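Local coordinates for protein probable enoyl-CoA hydratase/isomerase (Mycobacterium abscessus, PDB 3SWX) that probably acts as an enoyl-CoA hydratase or isomerase of the crotonase family, working on the acyl chain of coenzyme A thioesters, at residues 119-123 with 148-154; 13-17 with 51-55. All coordinates share one frame; numbering follows the deposited sequence.

Contact 1 (119-123 with 148-154)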
# COMPACT_ATOMS: atom_id res chain seq x y z
N GLU B 119 6.34 12.29 -10.57
CA GLU B 119 4.89 12.36 -10.54
C GLU B 119 4.25 11.84 -11.83
O GLU B 119 3.16 11.26 -11.79
CB GLU B 119 4.46 13.79 -10.19
CG GLU B 119 4.76 14.10 -8.72
CD GLU B 119 4.47 15.53 -8.33
OE1 GLU B 119 3.76 15.75 -7.33
OE2 GLU B 119 4.96 16.45 -9.03
N LEU B 120 4.96 11.98 -12.96
CA LEU B 120 4.52 11.36 -14.22
C LEU B 120 4.54 9.86 -14.12
O LEU B 120 3.60 9.19 -14.53
CB LEU B 120 5.42 11.77 -15.39
CG LEU B 120 5.05 13.00 -16.18
CD1 LEU B 120 6.01 13.18 -17.38
CD2 LEU B 120 3.58 12.87 -16.67
N ALA B 121 5.63 9.32 -13.58
CA ALA B 121 5.75 7.89 -13.37
C ALA B 121 4.67 7.38 -12.41
O ALA B 121 4.09 6.33 -12.64
CB ALA B 121 7.18 7.52 -12.88
N LEU B 122 4.40 8.12 -11.34
CA LEU B 122 3.33 7.73 -10.42
C LEU B 122 1.93 7.80 -11.04
O LEU B 122 1.02 7.11 -10.58
CB LEU B 122 3.38 8.56 -9.12
CG LEU B 122 4.52 8.30 -8.11
CD1 LEU B 122 4.54 9.43 -7.05
CD2 LEU B 122 4.38 6.94 -7.44
N ALA B 123 1.74 8.64 -12.05
CA ALA B 123 0.44 8.76 -12.72
C ALA B 123 0.16 7.59 -13.69
O ALA B 123 -0.99 7.29 -13.96
CB ALA B 123 0.34 10.10 -13.45
N GLY B 148 1.99 17.65 -8.07
CA GLY B 148 1.57 16.85 -9.24
C GLY B 148 1.05 15.46 -8.88
O GLY B 148 0.99 14.56 -9.74
N GLY B 149 0.68 15.28 -7.61
CA GLY B 149 0.13 14.01 -7.14
C GLY B 149 1.02 13.13 -6.26
O GLY B 149 0.51 12.14 -5.69
N ALA B 150 2.31 13.46 -6.12
CA ALA B 150 3.19 12.66 -5.25
C ALA B 150 2.62 12.54 -3.84
O ALA B 150 2.75 11.52 -3.20
CB ALA B 150 4.65 13.27 -5.17
N THR B 151 1.99 13.61 -3.34
CA THR B 151 1.48 13.60 -1.97
C THR B 151 0.40 12.54 -1.77
O THR B 151 0.25 12.01 -0.67
CB THR B 151 0.91 14.95 -1.56
OG1 THR B 151 -0.07 15.38 -2.52
CG2 THR B 151 2.06 15.99 -1.43
N ILE B 152 -0.29 12.19 -2.85
CA ILE B 152 -1.37 11.21 -2.83
C ILE B 152 -0.82 9.82 -3.18
O ILE B 152 -1.03 8.86 -2.44
CB ILE B 152 -2.48 11.58 -3.85
CG1 ILE B 152 -3.09 12.93 -3.50
CG2 ILE B 152 -3.57 10.45 -3.92
CD1 ILE B 152 -3.86 13.60 -4.66
N ARG B 153 -0.07 9.74 -4.28
CA ARG B 153 0.30 8.45 -4.85
C ARG B 153 1.56 7.84 -4.30
O ARG B 153 1.68 6.64 -4.33
CB ARG B 153 0.41 8.57 -6.37
CG ARG B 153 -0.91 9.00 -7.00
CD ARG B 153 -0.74 9.48 -8.40
NE ARG B 153 -2.04 9.86 -8.95
CZ ARG B 153 -2.24 10.70 -9.96
NH1 ARG B 153 -1.23 11.31 -10.54
NH2 ARG B 153 -3.47 10.96 -10.35
N PHE B 154 2.52 8.65 -3.86
CA PHE B 154 3.80 8.12 -3.40
C PHE B 154 3.58 7.34 -2.08
O PHE B 154 4.01 6.19 -1.96
CB PHE B 154 4.82 9.27 -3.28
CG PHE B 154 6.30 8.86 -3.32
CD1 PHE B 154 6.73 7.60 -3.03
CD2 PHE B 154 7.25 9.84 -3.58
CE1 PHE B 154 8.11 7.29 -3.03
CE2 PHE B 154 8.60 9.55 -3.59
CZ PHE B 154 9.04 8.26 -3.32
O HOH W 1 1.35 11.73 -9.69

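Contact 2 (13-17 with 51-55)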
# COMPACT_ATOMS: atom_id res chain seq x y z
N ILE B 13 6.64 11.55 -31.74
CA ILE B 13 5.60 10.56 -31.70
C ILE B 13 5.75 9.52 -32.80
O ILE B 13 6.00 9.85 -33.96
CB ILE B 13 4.21 11.25 -31.77
CG1 ILE B 13 3.96 12.01 -30.45
CG2 ILE B 13 3.11 10.22 -32.06
CD1 ILE B 13 2.53 12.16 -30.05
N ARG B 14 5.60 8.25 -32.42
CA ARG B 14 5.58 7.16 -33.37
C ARG B 14 4.52 6.17 -32.95
O ARG B 14 4.10 6.18 -31.77
CB ARG B 14 6.93 6.44 -33.41
CG ARG B 14 8.11 7.30 -33.82
CD ARG B 14 9.41 6.60 -33.54
NE ARG B 14 9.85 6.78 -32.16
CZ ARG B 14 10.83 6.10 -31.57
NH1 ARG B 14 11.49 5.14 -32.21
NH2 ARG B 14 11.16 6.36 -30.31
N ARG B 15 4.11 5.33 -33.90
CA ARG B 15 3.19 4.21 -33.66
C ARG B 15 3.83 2.90 -34.03
O ARG B 15 4.42 2.77 -35.09
CB ARG B 15 1.96 4.33 -34.53
CG ARG B 15 0.97 5.34 -34.14
CD ARG B 15 -0.35 5.02 -34.82
NE ARG B 15 -1.34 6.04 -34.56
CZ ARG B 15 -2.66 5.84 -34.60
NH1 ARG B 15 -3.18 4.64 -34.88
NH2 ARG B 15 -3.46 6.86 -34.36
N ASP B 16 3.67 1.92 -33.15
CA ASP B 16 4.11 0.57 -33.38
C ASP B 16 2.86 -0.29 -33.20
O ASP B 16 2.57 -0.81 -32.10
CB ASP B 16 5.20 0.23 -32.36
CG ASP B 16 5.78 -1.17 -32.53
OD1 ASP B 16 5.48 -1.83 -33.54
OD2 ASP B 16 6.56 -1.58 -31.64
N GLY B 17 2.11 -0.41 -34.30
CA GLY B 17 0.83 -1.12 -34.31
C GLY B 17 -0.19 -0.47 -33.39
O GLY B 17 -0.54 0.68 -33.54
N ASP B 51 -8.59 7.66 -29.51
CA ASP B 51 -8.24 6.82 -30.64
C ASP B 51 -8.44 5.33 -30.36
O ASP B 51 -7.61 4.70 -29.68
CB ASP B 51 -6.79 7.07 -31.04
CG ASP B 51 -6.45 6.43 -32.36
OD1 ASP B 51 -5.57 6.96 -33.06
OD2 ASP B 51 -7.09 5.42 -32.72
N THR B 52 -9.49 4.75 -30.92
CA THR B 52 -9.82 3.36 -30.63
C THR B 52 -8.85 2.33 -31.26
O THR B 52 -8.91 1.13 -30.95
CB THR B 52 -11.25 3.04 -31.08
OG1 THR B 52 -11.32 3.22 -32.49
CG2 THR B 52 -12.27 3.97 -30.40
N ASP B 53 -7.96 2.78 -32.15
CA ASP B 53 -6.94 1.90 -32.71
C ASP B 53 -5.79 1.67 -31.72
O ASP B 53 -4.97 0.76 -31.93
CB ASP B 53 -6.34 2.48 -34.00
CG ASP B 53 -7.27 2.38 -35.19
OD1 ASP B 53 -8.27 1.62 -35.13
OD2 ASP B 53 -6.97 3.05 -36.20
N LEU B 54 -5.71 2.47 -30.67
CA LEU B 54 -4.58 2.40 -29.75
C LEU B 54 -4.97 1.69 -28.46
O LEU B 54 -6.02 1.97 -27.89
CB LEU B 54 -4.02 3.79 -29.49
CG LEU B 54 -3.51 4.49 -30.75
CD1 LEU B 54 -3.10 5.95 -30.46
CD2 LEU B 54 -2.34 3.71 -31.42
N ARG B 55 -4.12 0.77 -28.03
CA ARG B 55 -4.41 -0.07 -26.88
C ARG B 55 -3.48 0.15 -25.69
O ARG B 55 -3.76 -0.35 -24.60
CB ARG B 55 -4.31 -1.54 -27.32
CG ARG B 55 -5.30 -1.92 -28.42
CD ARG B 55 -5.21 -3.39 -28.79
NE ARG B 55 -6.30 -3.74 -29.71
CZ ARG B 55 -6.64 -4.99 -30.05
NH1 ARG B 55 -5.99 -6.04 -29.57
NH2 ARG B 55 -7.66 -5.20 -30.87

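Contact 1 (119-123 with 148-154)
The carboxylate of E119 meets the start of helix 150-158, where one of its oxygens, OE1, takes two backbone N-H groups. The bond from A150 N to E119 OE1 is 3.0 Å long and nearly straight at 167°, and it uses the anti lone pair. G148 N approaches the same OE1 at 2.7 Å from above the carboxylate plane, with a more bent angle of 135°. With CG anti to its carbonyl carbon and an extended chain beyond, the glutamate reaches across to the loop. Glycine suits both positions just before A150: the E119 carboxylate lies close over the bare CA of G148, and G149, at the N-cap, has a phi of 107°, which favours glycine.

A water ties the backbones together. It donates to E119 O (2.8 Å) and to G148 O, and accepts from R153 NH1 at 2.7 Å. R153 runs extended past L122, its CD 3.7 Å from L122 O, while its guanidinium nitrogens also bond to the carbonyls of W94 and Q95. The small A123 lets NH1 lie beside its CB. Further along, L122 CD1 packs on F154 CB at 3.8 Å and on A150, whose methyl also rests against E119 CG. F154 continues the apolar layer to helix 160-167.

Polar bonds thus join helix 116-123 to the glycine turn and the first residue of helix 150-158, a region that probably borders the acyl-CoA pocket, as in other crotonases. The two N-H donors help fix where the E119 carboxylate points; its place in the sequence is consistent with that of a glutamate catalytic in related crotonases, although this is not established here.

Contact 2 (13-17 with 51-55)
R15 reaches D51 because its side chain sets off with CG anti to the carbonyl carbon (chi1 -75°) and then stays extended as far as NE, carrying the guanidinium from strand 11-16 across to the loop after helix 35-50. D51 answers from the opposite direction, its CG anti to the backbone N (chi1 -169°). The loop is a type I beta turn from D51 to L54 combined with an Asx turn, and it leads into strand 56-61 of the crotonase-fold sheet.

The two aspartate oxygens divide the work. OD1 forms the salt bridge with R15 NH2, modelled at 2.5 Å; so short a length is doubtful in detail, although the pairing itself is clear. OD2 accepts from D53 N at 2.8 Å, closing the Asx turn, and the backbone bond from L54 N to D51 O adds the beta turn. Aspartate suits this place because its short chain can curl back to its own turn while still offering an oxygen to the arginine. The guanidinium and carboxylate planes stand 55° apart, too tilted for the coplanar two-bond pairing, and OD1 lies near the guanidinium plane.

L54 crosses R15 at about a right angle. It also touches L20 of strand 19-24 and Y48 of helix 35-50, so a leucine suits apolar neighbours as well as the arginine. D53 adds a second negative charge nearby, beyond salt-bridge range. The positive phi of G17 suits glycine where the strand ends, and its O lies 4.1 Å from L54 CD2. That same methyl lies over one face of the R15 guanidinium, offset toward the rim, 3.7 Å from NH1.

How the contacts relate
Contact 1 is buried and contact 2 lies on the surface; their centres are 25 Å apart, on opposite sides of the centre of the chain, and they do not touch. They share no helix or strand and follow one another along the sequence. Contact 1 joins helices 116-123 and 150-158, whereas contact 2 ties edge strand 11-16 of the six-stranded sheet to the turn between helix 35-50 and strand 56-61. In each, a carboxylate accepts backbone N-H: two around the helix start in contact 1, one within the turn in contact 2. In the interior, the acid reaches across from another segment and a water assists; at the surface, it belongs to the turn and also meets an arginine.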